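PDB 3ON4: transcriptional regulator, TetR family from Legionella pneumophila subsp. pneumophila str. Philadelphia 1, which probably binds DNA through an N-terminal helix-turn-helix and regulates transcription, as members of the TetR family generally do. Local coordinates for residues F91-A94 and I95-L98; N104-L108 and G109-A113; L153-A156 and K157-I160; Y173-E176 and T177-E180. One frame throughout, in Å; residues are numbered along the deposited sequence.

Interaction 1. Residues F91-A94 and I95-L98; sequences FFDA and ILTL
Phe92 and Leu96, one turn apart on helix 84-98, form the closer of two aromatic-aliphatic pairs. The leucine methyl CD1 sits over one face of the Phe92 ring, displaced toward its rim, with Leu96 CD1 3.8 Å from Phe92 CE2 and 22° off the ring normal as seen from the centroid. The other branch follows the same ring, Leu96 CD2 lying 3.9 Å from Phe92 CZ. With CG anti to its backbone N (chi1 -171°), the Phe92 ring is carried along the helix toward its C-terminal end, where both leucine methyls reach it. Phe91 repeats the pattern with Ile95, except that these two side chains run side by side. Here a methylene makes the CH-pi contact: Ile95 CG1 stands 3.9 Å from Phe91 CE1, over the ring face.

Beneath these pairs the main-chain bonds are regular, Ile95 N to Phe91 O at 3.0 Å and Leu96 N to Phe92 O at 2.8 Å. The solvent side is looser. Asp93 only skirts the leucine, its OD1 4.3 Å from Leu96 CD1, while the exposed Thr97 gives its backbone N to Asp93 O at 3.0 Å. Toward the end of the helix the i to i+4 bonding weakens, for Leu98 N reaches Ala94 O at 3.3 Å in a weak, bent bond.

The two pairs face different neighbours. Phe91 packs on Leu73 of helix 54-77 and on Ile134 and Leu138 of helix 121-144; Ile95 and Phe92 meet Val163 of helix 149-173, and Phe92 and Leu96 reach Val182 and Leu179 of helix 177-189.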
ATOM      1  N   PHE A  91      -5.063  15.223  11.669  1.00 23.22           N
ATOM      2  CA  PHE A  91      -5.026  14.681  10.313  1.00 22.50           C
ATOM      3  C   PHE A  91      -5.057  13.157  10.363  1.00 21.44           C
ATOM      4  O   PHE A  91      -5.865  12.530   9.671  1.00 21.37           O
ATOM      5  CB  PHE A  91      -3.787  15.185   9.565  1.00 21.99           C
ATOM      6  CG  PHE A  91      -3.314  14.275   8.478  1.00 23.14           C
ATOM      7  CD1 PHE A  91      -3.881  14.325   7.214  1.00 23.69           C
ATOM      8  CD2 PHE A  91      -2.284  13.382   8.713  1.00 23.63           C
ATOM      9  CE1 PHE A  91      -3.429  13.486   6.215  1.00 24.96           C
ATOM     10  CE2 PHE A  91      -1.830  12.550   7.713  1.00 23.09           C
ATOM     11  CZ  PHE A  91      -2.391  12.595   6.480  1.00 21.80           C
ATOM     12  N   PHE A  92      -4.209  12.553  11.192  1.00 21.39           N
ATOM     13  CA  PHE A  92      -4.220  11.092  11.305  1.00 20.76           C
ATOM     14  C   PHE A  92      -5.558  10.569  11.841  1.00 21.23           C
ATOM     15  O   PHE A  92      -6.100   9.592  11.297  1.00 19.75           O
ATOM     16  CB  PHE A  92      -3.054  10.585  12.143  1.00 21.78           C
ATOM     17  CG  PHE A  92      -2.901   9.076  12.120  1.00 21.84           C
ATOM     18  CD1 PHE A  92      -2.975   8.375  10.927  1.00 22.30           C
ATOM     19  CD2 PHE A  92      -2.689   8.370  13.289  1.00 24.31           C
ATOM     20  CE1 PHE A  92      -2.830   6.975  10.905  1.00 21.42           C
ATOM     21  CE2 PHE A  92      -2.557   6.972  13.269  1.00 23.84           C
ATOM     22  CZ  PHE A  92      -2.613   6.294  12.075  1.00 20.27           C
ATOM     23  N   ASP A  93      -6.109  11.229  12.863  1.00 22.26           N
ATOM     24  CA  ASP A  93      -7.458  10.878  13.366  1.00 23.65           C
ATOM     25  C   ASP A  93      -8.513  10.938  12.247  1.00 22.50           C
ATOM     26  O   ASP A  93      -9.362  10.041  12.122  1.00 22.31           O
ATOM     27  CB  ASP A  93      -7.886  11.777  14.539  1.00 24.70           C
ATOM     28  CG  ASP A  93      -7.080  11.543  15.826  1.00 28.61           C
ATOM     29  OD1 ASP A  93      -6.379  10.508  15.990  1.00 30.36           O
ATOM     30  OD2 ASP A  93      -7.186  12.412  16.718  1.00 30.18           O
ATOM     31  N   ALA A  94      -8.453  11.975  11.415  1.00 22.66           N
ATOM     32  CA  ALA A  94      -9.388  12.109  10.285  1.00 22.66           C
ATOM     33  C   ALA A  94      -9.235  10.951   9.279  1.00 21.38           C
ATOM     34  O   ALA A  94     -10.231  10.444   8.778  1.00 22.48           O
ATOM     35  CB  ALA A  94      -9.214  13.453   9.579  1.00 22.67           C
ATOM     36  N   ILE A  95      -8.004  10.529   9.024  1.00 20.84           N
ATOM     37  CA  ILE A  95      -7.731   9.394   8.122  1.00 19.93           C
ATOM     38  C   ILE A  95      -8.274   8.104   8.766  1.00 19.72           C
ATOM     39  O   ILE A  95      -8.916   7.298   8.099  1.00 19.72           O
ATOM     40  CB  ILE A  95      -6.245   9.233   7.818  1.00 19.97           C
ATOM     41  CG1 ILE A  95      -5.712  10.440   7.018  1.00 21.45           C
ATOM     42  CG2 ILE A  95      -5.991   7.910   7.036  1.00 20.94           C
ATOM     43  CD1 ILE A  95      -6.431  10.685   5.667  1.00 22.08           C
ATOM     44  N   LEU A  96      -8.059   7.936  10.064  1.00 19.61           N
ATOM     45  CA  LEU A  96      -8.573   6.744  10.767  1.00 19.56           C
ATOM     46  C   LEU A  96     -10.090   6.625  10.638  1.00 19.79           C
ATOM     47  O   LEU A  96     -10.615   5.540  10.399  1.00 18.95           O
ATOM     48  CB  LEU A  96      -8.162   6.744  12.232  1.00 20.21           C
ATOM     49  CG  LEU A  96      -6.678   6.458  12.458  1.00 19.95           C
ATOM     50  CD1 LEU A  96      -6.305   6.707  13.927  1.00 20.41           C
ATOM     51  CD2 LEU A  96      -6.305   5.047  12.025  1.00 18.77           C
ATOM     52  N   THR A  97     -10.783   7.749  10.775  1.00 20.63           N
ATOM     53  CA  THR A  97     -12.241   7.796  10.636  1.00 21.46           C
ATOM     54  C   THR A  97     -12.702   7.300   9.260  1.00 21.02           C
ATOM     55  O   THR A  97     -13.726   6.644   9.153  1.00 21.88           O
ATOM     56  CB  THR A  97     -12.754   9.236  10.844  1.00 22.04           C
ATOM     57  OG1 THR A  97     -12.512   9.619  12.193  1.00 23.22           O
ATOM     58  CG2 THR A  97     -14.259   9.358  10.552  1.00 24.62           C
ATOM     59  N   LEU A  98     -11.940   7.625   8.230  1.00 20.19           N
ATOM     60  CA  LEU A  98     -12.319   7.303   6.861  1.00 20.33           C
ATOM     61  C   LEU A  98     -11.834   5.905   6.438  1.00 19.01           C
ATOM     62  O   LEU A  98     -12.255   5.393   5.387  1.00 18.39           O
ATOM     63  CB  LEU A  98     -11.736   8.350   5.918  1.00 21.02           C
ATOM     64  CG  LEU A  98     -12.315   9.759   6.018  1.00 25.09           C
ATOM     65  CD1 LEU A  98     -11.386  10.735   5.295  1.00 27.33           C
ATOM     66  CD2 LEU A  98     -13.717   9.761   5.438  1.00 28.70           C
TER

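Interaction 2. Residues N104-L108 and G109-A113; sequences NKMCL and GGMFA
Cys107 O accepts the backbone N-H of Met111 at 3.0 Å and, with the cysteine sulfur, ties the loop to the first turn of helix 108-115. Cys107 is the N-cap residue: its SG takes the N-H of Gly110 at 3.4 Å in a fairly straight bond (161°), a long distance that suits the large sulfur. The thiol is placed for this by a first torsion anti to the backbone N (chi1 176°), which swings SG across the start of the helix. Phe112 N then donates to Leu108 O at 3.1 Å and continues the helical bonding.

Two selenomethionines pack beside the cap. Met106 CG lies 3.6 Å from Met111 CG, and the selenium of Met111 also rests against the CB and CG of Met106. The Met106 chain bends at chi2 (55°), so that its methyl CE packs on the Gly110 backbone, 4.0 Å from Gly110 CA. One turn apart on the helix, Leu108 and Phe112 lie side by side, with Leu108 CD1 3.9 Å from Phe112 CE2.

Leu108 is covered by helices 11-26 and 54-77, while Met111 packs on Ser114 of the second subunit and approaches a bound sodium ion. The whole is a buried helix N-terminus with a cysteine N-cap, packing the start of helix 108-115 against helix 11-26, part of the probable DNA-binding region of a TetR-type subunit.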
ATOM      1  N   ASN A 104     -12.993  -1.396   8.473  1.00 17.32           N
ATOM      2  CA  ASN A 104     -11.638  -1.884   8.189  1.00 16.94           C
ATOM      3  C   ASN A 104     -11.167  -1.522   6.775  1.00 16.72           C
ATOM      4  O   ASN A 104     -10.416  -2.277   6.159  1.00 16.59           O
ATOM      5  CB  ASN A 104     -11.582  -3.401   8.377  1.00 17.87           C
ATOM      6  CG  ASN A 104     -10.172  -3.922   8.513  1.00 18.47           C
ATOM      7  OD1 ASN A 104      -9.354  -3.359   9.253  1.00 19.81           O
ATOM      8  ND2 ASN A 104      -9.874  -4.997   7.812  1.00 17.82           N
ATOM      9  N   LYS A 105     -11.588  -0.350   6.295  1.00 15.71           N
ATOM     10  CA  LYS A 105     -11.198   0.146   4.994  1.00 15.19           C
ATOM     11  C   LYS A 105      -9.748   0.596   4.889  1.00 15.42           C
ATOM     12  O   LYS A 105      -9.125   1.016   5.872  1.00 14.48           O
ATOM     13  CB  LYS A 105     -12.101   1.293   4.556  1.00 15.20           C
ATOM     14  CG  LYS A 105     -13.478   0.840   4.074  1.00 16.66           C
ATOM     15  CD  LYS A 105     -14.455   1.988   4.066  1.00 16.48           C
ATOM     16  CE  LYS A 105     -15.897   1.528   4.022  1.00 18.46           C
ATOM     17  NZ  LYS A 105     -16.807   2.674   4.279  1.00 17.66           N
HETATM   18  N   MSE A 106      -9.222   0.498   3.671  1.00 14.74           N
HETATM   19  CA  MSE A 106      -7.938   1.097   3.342  1.00 15.05           C
HETATM   20  C   MSE A 106      -8.184   2.512   2.824  1.00 14.40           C
HETATM   21  O   MSE A 106      -9.292   2.848   2.377  1.00 14.59           O
HETATM   22  CB  MSE A 106      -7.255   0.238   2.265  1.00 15.48           C
HETATM   23  CG  MSE A 106      -5.900   0.705   1.767  1.00 16.46           C
HETATM   24 SE   MSE A 106      -4.604   0.940   3.194  0.64 17.50          SE
HETATM   25  CE  MSE A 106      -3.174   1.715   2.153  1.00 16.70           C
ATOM     26  N   CYS A 107      -7.141   3.333   2.858  1.00 13.91           N
ATOM     27  CA  CYS A 107      -7.147   4.646   2.213  1.00 14.54           C
ATOM     28  C   CYS A 107      -7.523   4.494   0.750  1.00 13.74           C
ATOM     29  O   CYS A 107      -6.965   3.630   0.070  1.00 13.92           O
ATOM     30  CB  CYS A 107      -5.739   5.246   2.279  1.00 14.62           C
ATOM     31  SG  CYS A 107      -5.542   6.853   1.410  1.00 16.52           S
ATOM     32  N   LEU A 108      -8.448   5.310   0.252  1.00 14.03           N
ATOM     33  CA  LEU A 108      -8.802   5.254  -1.181  1.00 14.19           C
ATOM     34  C   LEU A 108      -7.594   5.550  -2.074  1.00 14.16           C
ATOM     35  O   LEU A 108      -7.369   4.894  -3.114  1.00 14.17           O
ATOM     36  CB  LEU A 108      -9.898   6.255  -1.514  1.00 15.25           C
ATOM     37  CG  LEU A 108     -10.519   6.183  -2.901  1.00 16.93           C
ATOM     38  CD1 LEU A 108     -11.422   4.918  -3.050  1.00 20.43           C
ATOM     39  CD2 LEU A 108     -11.322   7.434  -3.164  1.00 21.53           C
ATOM     40  N   GLY A 109      -6.799   6.531  -1.665  1.00 14.69           N
ATOM     41  CA  GLY A 109      -5.590   6.869  -2.386  1.00 15.06           C
ATOM     42  C   GLY A 109      -4.603   5.712  -2.424  1.00 14.23           C
ATOM     43  O   GLY A 109      -4.017   5.398  -3.480  1.00 13.17           O
ATOM     44  N   GLY A 110      -4.398   5.078  -1.269  1.00 13.32           N
ATOM     45  CA  GLY A 110      -3.520   3.930  -1.161  1.00 12.33           C
ATOM     46  C   GLY A 110      -3.956   2.779  -2.063  1.00 13.00           C
ATOM     47  O   GLY A 110      -3.114   2.112  -2.690  1.00 12.85           O
HETATM   48  N   MSE A 111      -5.260   2.533  -2.121  1.00 13.19           N
HETATM   49  CA  MSE A 111      -5.781   1.488  -2.985  1.00 13.24           C
HETATM   50  C   MSE A 111      -5.473   1.764  -4.451  1.00 13.75           C
HETATM   51  O   MSE A 111      -4.956   0.875  -5.193  1.00 13.86           O
HETATM   52  CB  MSE A 111      -7.275   1.317  -2.764  1.00 13.31           C
HETATM   53  CG  MSE A 111      -7.605   0.609  -1.457  1.00 13.17           C
HETATM   54 SE   MSE A 111      -6.814  -1.163  -1.337  0.62 16.20          SE
HETATM   55  CE  MSE A 111      -8.437  -2.136  -0.778  1.00 15.03           C
ATOM     56  N   PHE A 112      -5.762   2.981  -4.895  1.00 13.85           N
ATOM     57  CA  PHE A 112      -5.432   3.336  -6.294  1.00 13.29           C
ATOM     58  C   PHE A 112      -3.926   3.329  -6.552  1.00 13.47           C
ATOM     59  O   PHE A 112      -3.484   2.896  -7.615  1.00 13.74           O
ATOM     60  CB  PHE A 112      -6.060   4.649  -6.676  1.00 14.40           C
ATOM     61  CG  PHE A 112      -7.498   4.552  -7.027  1.00 14.78           C
ATOM     62  CD1 PHE A 112      -7.901   3.859  -8.162  1.00 14.65           C
ATOM     63  CD2 PHE A 112      -8.471   5.193  -6.262  1.00 15.68           C
ATOM     64  CE1 PHE A 112      -9.240   3.796  -8.503  1.00 13.99           C
ATOM     65  CE2 PHE A 112      -9.788   5.103  -6.607  1.00 14.97           C
ATOM     66  CZ  PHE A 112     -10.161   4.421  -7.750  1.00 15.10           C
ATOM     67  N   ALA A 113      -3.124   3.766  -5.581  1.00 13.12           N
ATOM     68  CA  ALA A 113      -1.668   3.655  -5.707  1.00 13.68           C
ATOM     69  C   ALA A 113      -1.213   2.218  -5.931  1.00 14.13           C
ATOM     70  O   ALA A 113      -0.345   1.984  -6.759  1.00 14.85           O
ATOM     71  CB  ALA A 113      -0.946   4.250  -4.497  1.00 12.90           C
TER

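Interaction 3. Residues L153-A156 and K157-I160; sequences LSLA and KQII
Lys157, passing along Leu153 one turn earlier on alpha-helix 149-173, carries its NZ to the second subunit and forms a salt bridge there with Asp175. The same group makes a cation-pi contact with Phe178 of that subunit. Gln158 divides its amide between two chains. NE2 donates to Gly181 O of the second subunit, while OE1 accepts from a water at 2.9 Å that also lies 2.7 Å from Ser154 OG, so a single water spans one helical turn. Together these partners would fix the rotation of the amide about its last torsion.

Below this polar strip the main chain keeps the usual i to i+4 bonds, among them Lys157 N to Leu153 O at 3.0 Å and Ile159 N to Leu155 O at 2.9 Å. The aliphatic part of the lysine is extended beyond CG and runs side by side with the leucine, laying Lys157 CE 4.1 Å and Lys157 NZ 3.9 Å from Leu153 CG. Leucine thus flanks the shaft while the ammonium finds its charge partner in the other chain.

The buried Leu155 and Ile159 meet Phe185 of helix 177-189, whereas Leu153, Leu155 and Ala156 lean on helix 121-144; Ile160 packs on Leu169 of the second subunit.

Leu155 touches both a polar and an apolar neighbour of the next turn. Its CG anti to the backbone N (chi1 -173°) directs the branch forward along the axis, where Leu155 CG lies 4.1 Å from Ile159 CD1 and Leu155 CD1 lies 3.6 Å from Gln158 OE1.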
ATOM      1  N   LEU A 153       9.157  19.039   3.514  1.00 24.31           N
ATOM      2  CA  LEU A 153       8.790  18.138   2.428  1.00 24.37           C
ATOM      3  C   LEU A 153       9.198  16.702   2.752  1.00 22.60           C
ATOM      4  O   LEU A 153       8.433  15.782   2.489  1.00 22.27           O
ATOM      5  CB  LEU A 153       9.447  18.603   1.126  1.00 26.91           C
ATOM      6  CG  LEU A 153       8.819  18.207  -0.210  1.00 30.07           C
ATOM      7  CD1 LEU A 153       7.292  18.489  -0.267  1.00 31.65           C
ATOM      8  CD2 LEU A 153       9.566  18.960  -1.340  1.00 35.64           C
ATOM      9  N   SER A 154      10.409  16.514   3.289  1.00 22.73           N
ATOM     10  CA  SER A 154      10.908  15.196   3.657  1.00 22.36           C
ATOM     11  C   SER A 154      10.033  14.562   4.743  1.00 20.61           C
ATOM     12  O   SER A 154       9.658  13.372   4.659  1.00 18.04           O
ATOM     13  CB  SER A 154      12.369  15.267   4.139  1.00 25.25           C
ATOM     14  OG  SER A 154      12.806  13.982   4.605  1.00 26.70           O
ATOM     15  N   LEU A 155       9.694  15.350   5.762  1.00 20.24           N
ATOM     16  CA  LEU A 155       8.866  14.832   6.858  1.00 19.92           C
ATOM     17  C   LEU A 155       7.427  14.591   6.392  1.00 18.47           C
ATOM     18  O   LEU A 155       6.791  13.610   6.800  1.00 18.15           O
ATOM     19  CB  LEU A 155       8.888  15.792   8.057  1.00 21.78           C
ATOM     20  CG  LEU A 155       8.221  15.358   9.369  1.00 23.54           C
ATOM     21  CD1 LEU A 155       8.619  13.957   9.775  1.00 26.66           C
ATOM     22  CD2 LEU A 155       8.564  16.360  10.524  1.00 29.54           C
ATOM     23  N   ALA A 156       6.904  15.493   5.561  1.00 17.92           N
ATOM     24  CA  ALA A 156       5.570  15.298   5.007  1.00 17.47           C
ATOM     25  C   ALA A 156       5.524  13.940   4.275  1.00 16.41           C
ATOM     26  O   ALA A 156       4.592  13.177   4.432  1.00 15.92           O
ATOM     27  CB  ALA A 156       5.201  16.459   4.056  1.00 17.33           C
ATOM     28  N   LYS A 157       6.549  13.645   3.484  1.00 16.92           N
ATOM     29  CA  LYS A 157       6.594  12.377   2.744  1.00 16.78           C
ATOM     30  C   LYS A 157       6.782  11.152   3.642  1.00 16.40           C
ATOM     31  O   LYS A 157       6.217  10.109   3.353  1.00 16.56           O
ATOM     32  CB  LYS A 157       7.643  12.436   1.632  1.00 18.29           C
ATOM     33  CG  LYS A 157       7.224  13.449   0.532  1.00 19.50           C
ATOM     34  CD  LYS A 157       8.222  13.605  -0.561  1.00 21.56           C
ATOM     35  CE  LYS A 157       7.684  14.581  -1.613  1.00 26.15           C
ATOM     36  NZ  LYS A 157       8.704  15.071  -2.569  1.00 28.00           N
ATOM     37  N   GLN A 158       7.533  11.279   4.740  1.00 16.80           N
ATOM     38  CA  GLN A 158       7.659  10.173   5.688  1.00 17.40           C
ATOM     39  C   GLN A 158       6.324   9.886   6.356  1.00 16.94           C
ATOM     40  O   GLN A 158       5.911   8.722   6.542  1.00 15.42           O
ATOM     41  CB  GLN A 158       8.712  10.480   6.761  1.00 18.64           C
ATOM     42  CG  GLN A 158      10.147  10.325   6.321  1.00 20.85           C
ATOM     43  CD  GLN A 158      11.090  10.714   7.449  1.00 22.95           C
ATOM     44  OE1 GLN A 158      10.881  11.742   8.087  1.00 25.21           O
ATOM     45  NE2 GLN A 158      12.100   9.894   7.715  1.00 25.82           N
ATOM     46  N   ILE A 159       5.629  10.963   6.719  1.00 17.12           N
ATOM     47  CA  ILE A 159       4.391  10.823   7.423  1.00 17.49           C
ATOM     48  C   ILE A 159       3.370  10.106   6.548  1.00 16.04           C
ATOM     49  O   ILE A 159       2.740   9.159   7.010  1.00 15.26           O
ATOM     50  CB  ILE A 159       3.809  12.172   7.884  1.00 18.64           C
ATOM     51  CG1 ILE A 159       4.631  12.750   9.036  1.00 19.66           C
ATOM     52  CG2 ILE A 159       2.347  11.998   8.360  1.00 18.69           C
ATOM     53  CD1 ILE A 159       4.299  14.224   9.296  1.00 18.49           C
ATOM     54  N   ILE A 160       3.196  10.540   5.299  1.00 16.58           N
ATOM     55  CA  ILE A 160       2.168   9.914   4.451  1.00 15.54           C
ATOM     56  C   ILE A 160       2.573   8.487   4.091  1.00 15.10           C
ATOM     57  O   ILE A 160       1.708   7.624   3.978  1.00 13.93           O
ATOM     58  CB  ILE A 160       1.763  10.779   3.194  1.00 16.42           C
ATOM     59  CG1 ILE A 160       0.502  10.209   2.483  1.00 17.44           C
ATOM     60  CG2 ILE A 160       2.891  10.919   2.225  1.00 15.16           C
ATOM     61  CD1 ILE A 160      -0.708   9.847   3.393  1.00 18.31           C
TER
HETATM   62  O   HOH W   1      12.722  13.818   7.272  1.00 32.06           O

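Interaction 4. Residues Y173-E176 and T177-E180; sequences YGDE and TFLE
Asp175 OD1 accepts twice from Thr177: from the hydroxyl OG1 at a very short 2.5 Å and from the backbone N at 3.0 Å. The N-H comes from above the carboxylate plane, 42° out of it. Thr177 OG1 sits between its own backbone N and carbonyl carbon (chi1 59°), which turns the hydroxyl back to the aspartate.

Phe178 packs across the same aspartate, nearly at a right angle to it. The carboxylate and ring planes stand 73° apart, with Asp175 OD2 3.5 Å from Phe178 CE2, and Asp175 O lies at the ring edge, in its plane. Beyond, Phe178 CE2 touches Tyr173 CD2 at 3.8 Å.

On the exposed flank a water donates to both Glu176 OE2 (2.9 Å) and Glu180 OE2 (2.6 Å). It bridges two carboxylates of like charge and probably eases their repulsion, while Glu180 N binds Glu176 O below.

Farther out, Lys157 of the second subunit forms a salt bridge with Asp175 OD2. Gly174, with positive phi, is the first residue to leave the preceding helix, and Asp175 follows it in an Asx-type N-terminal capping turn that links helices 149-173 and 177-189 of the TetR C-terminal domain at the dimer interface.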
ATOM      1  N   TYR A 173      -4.680  -7.757  10.159  1.00 42.72           N
ATOM      2  CA  TYR A 173      -4.585  -8.475  11.427  1.00 43.47           C
ATOM      3  C   TYR A 173      -5.521  -7.932  12.511  1.00 43.19           C
ATOM      4  O   TYR A 173      -5.674  -8.548  13.562  1.00 44.99           O
ATOM      5  CB  TYR A 173      -3.167  -8.288  11.991  1.00 41.64           C
ATOM      6  CG  TYR A 173      -1.996  -8.891  11.228  1.00 43.05           C
ATOM      7  CD1 TYR A 173      -1.792 -10.257  11.207  1.00 47.74           C
ATOM      8  CD2 TYR A 173      -1.053  -8.085  10.606  1.00 41.65           C
ATOM      9  CE1 TYR A 173      -0.700 -10.809  10.539  1.00 48.98           C
ATOM     10  CE2 TYR A 173       0.037  -8.626   9.936  1.00 41.79           C
ATOM     11  CZ  TYR A 173       0.210  -9.989   9.913  1.00 46.75           C
ATOM     12  OH  TYR A 173       1.284 -10.545   9.252  1.00 49.19           O
ATOM     13  N   GLY A 174      -6.093  -6.756  12.297  1.00 41.04           N
ATOM     14  CA  GLY A 174      -6.690  -6.000  13.388  1.00 41.20           C
ATOM     15  C   GLY A 174      -5.641  -5.595  14.400  1.00 38.29           C
ATOM     16  O   GLY A 174      -5.932  -5.424  15.594  1.00 39.55           O
ATOM     17  N   ASP A 175      -4.406  -5.442  13.933  1.00 34.18           N
ATOM     18  CA  ASP A 175      -3.328  -5.137  14.828  1.00 32.32           C
ATOM     19  C   ASP A 175      -3.183  -3.621  14.895  1.00 30.34           C
ATOM     20  O   ASP A 175      -2.517  -3.009  14.053  1.00 28.02           O
ATOM     21  CB  ASP A 175      -2.038  -5.813  14.382  1.00 31.51           C
ATOM     22  CG  ASP A 175      -0.920  -5.639  15.387  1.00 31.72           C
ATOM     23  OD1 ASP A 175      -1.122  -4.881  16.355  1.00 29.67           O
ATOM     24  OD2 ASP A 175       0.155  -6.257  15.212  1.00 34.26           O
ATOM     25  N   GLU A 176      -3.805  -3.025  15.908  1.00 31.48           N
ATOM     26  CA  GLU A 176      -3.746  -1.583  16.121  1.00 30.51           C
ATOM     27  C   GLU A 176      -2.324  -1.066  16.313  1.00 27.73           C
ATOM     28  O   GLU A 176      -2.088   0.133  16.176  1.00 26.51           O
ATOM     29  CB  GLU A 176      -4.545  -1.187  17.371  1.00 34.31           C
ATOM     30  CG  GLU A 176      -6.015  -1.458  17.304  1.00 39.79           C
ATOM     31  CD  GLU A 176      -6.710  -1.235  18.643  1.00 46.23           C
ATOM     32  OE1 GLU A 176      -7.521  -2.097  19.050  1.00 49.76           O
ATOM     33  OE2 GLU A 176      -6.444  -0.194  19.285  1.00 48.38           O
ATOM     34  N   THR A 177      -1.383  -1.936  16.683  1.00 27.53           N
ATOM     35  CA  THR A 177      -0.045  -1.451  17.001  1.00 26.67           C
ATOM     36  C   THR A 177       0.632  -0.845  15.766  1.00 23.69           C
ATOM     37  O   THR A 177       1.476   0.031  15.911  1.00 22.65           O
ATOM     38  CB  THR A 177       0.847  -2.525  17.693  1.00 28.99           C
ATOM     39  OG1 THR A 177       0.991  -3.667  16.855  1.00 31.27           O
ATOM     40  CG2 THR A 177       0.218  -2.984  19.023  1.00 33.69           C
ATOM     41  N   PHE A 178       0.252  -1.286  14.561  1.00 21.93           N
ATOM     42  CA  PHE A 178       0.780  -0.664  13.338  1.00 21.14           C
ATOM     43  C   PHE A 178       0.364   0.823  13.255  1.00 20.94           C
ATOM     44  O   PHE A 178       1.141   1.677  12.795  1.00 21.49           O
ATOM     45  CB  PHE A 178       0.327  -1.406  12.076  1.00 21.21           C
ATOM     46  CG  PHE A 178       0.986  -2.748  11.871  1.00 20.67           C
ATOM     47  CD1 PHE A 178       2.237  -2.838  11.282  1.00 17.57           C
ATOM     48  CD2 PHE A 178       0.333  -3.929  12.236  1.00 20.56           C
ATOM     49  CE1 PHE A 178       2.838  -4.062  11.077  1.00 18.59           C
ATOM     50  CE2 PHE A 178       0.918  -5.162  12.020  1.00 22.56           C
ATOM     51  CZ  PHE A 178       2.179  -5.231  11.437  1.00 23.56           C
ATOM     52  N   LEU A 179      -0.848   1.121  13.705  1.00 21.44           N
ATOM     53  CA  LEU A 179      -1.374   2.482  13.686  1.00 21.73           C
ATOM     54  C   LEU A 179      -0.803   3.294  14.850  1.00 22.01           C
ATOM     55  O   LEU A 179      -0.564   4.491  14.718  1.00 21.36           O
ATOM     56  CB  LEU A 179      -2.899   2.460  13.753  1.00 24.04           C
ATOM     57  CG  LEU A 179      -3.574   1.663  12.630  1.00 26.09           C
ATOM     58  CD1 LEU A 179      -5.072   1.621  12.805  1.00 32.22           C
ATOM     59  CD2 LEU A 179      -3.215   2.237  11.287  1.00 25.64           C
ATOM     60  N   GLU A 180      -0.592   2.634  15.980  1.00 23.24           N
ATOM     61  CA  GLU A 180       0.041   3.292  17.136  1.00 25.40           C
ATOM     62  C   GLU A 180       1.440   3.761  16.759  1.00 23.76           C
ATOM     63  O   GLU A 180       1.869   4.815  17.178  1.00 24.69           O
ATOM     64  CB  GLU A 180       0.082   2.357  18.342  1.00 27.97           C
ATOM     65  CG  GLU A 180      -1.295   2.070  18.938  1.00 31.50           C
ATOM     66  CD  GLU A 180      -1.249   1.028  20.048  1.00 37.56           C
ATOM     67  OE1 GLU A 180      -0.157   0.502  20.327  1.00 38.44           O
ATOM     68  OE2 GLU A 180      -2.307   0.737  20.646  1.00 41.92           O
TER
HETATM   69  O   HOH W   2      -4.513   1.939  19.922  1.00 48.31           O

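Overall arrangement
All four contacts are local and follow in series along the chain, so none nests in or crosses another. Interaction 1 lies within helix 84-98, and interaction 2 starts helix 108-115 after the intervening loop; Leu98 O and Lys105 CB touch between them. Interaction 3 occupies the early part of helix 149-173, where Ile159 packs against Phe91 of interaction 1. Interaction 4 closes the turn into helix 177-189, and its Leu179 meets Phe92 and Leu96, so interaction 1 touches each of the others. Interactions 3 and 4, with centres about 21 Å apart, do not touch within one chain, yet join across the dimer through Lys157 and Asp175.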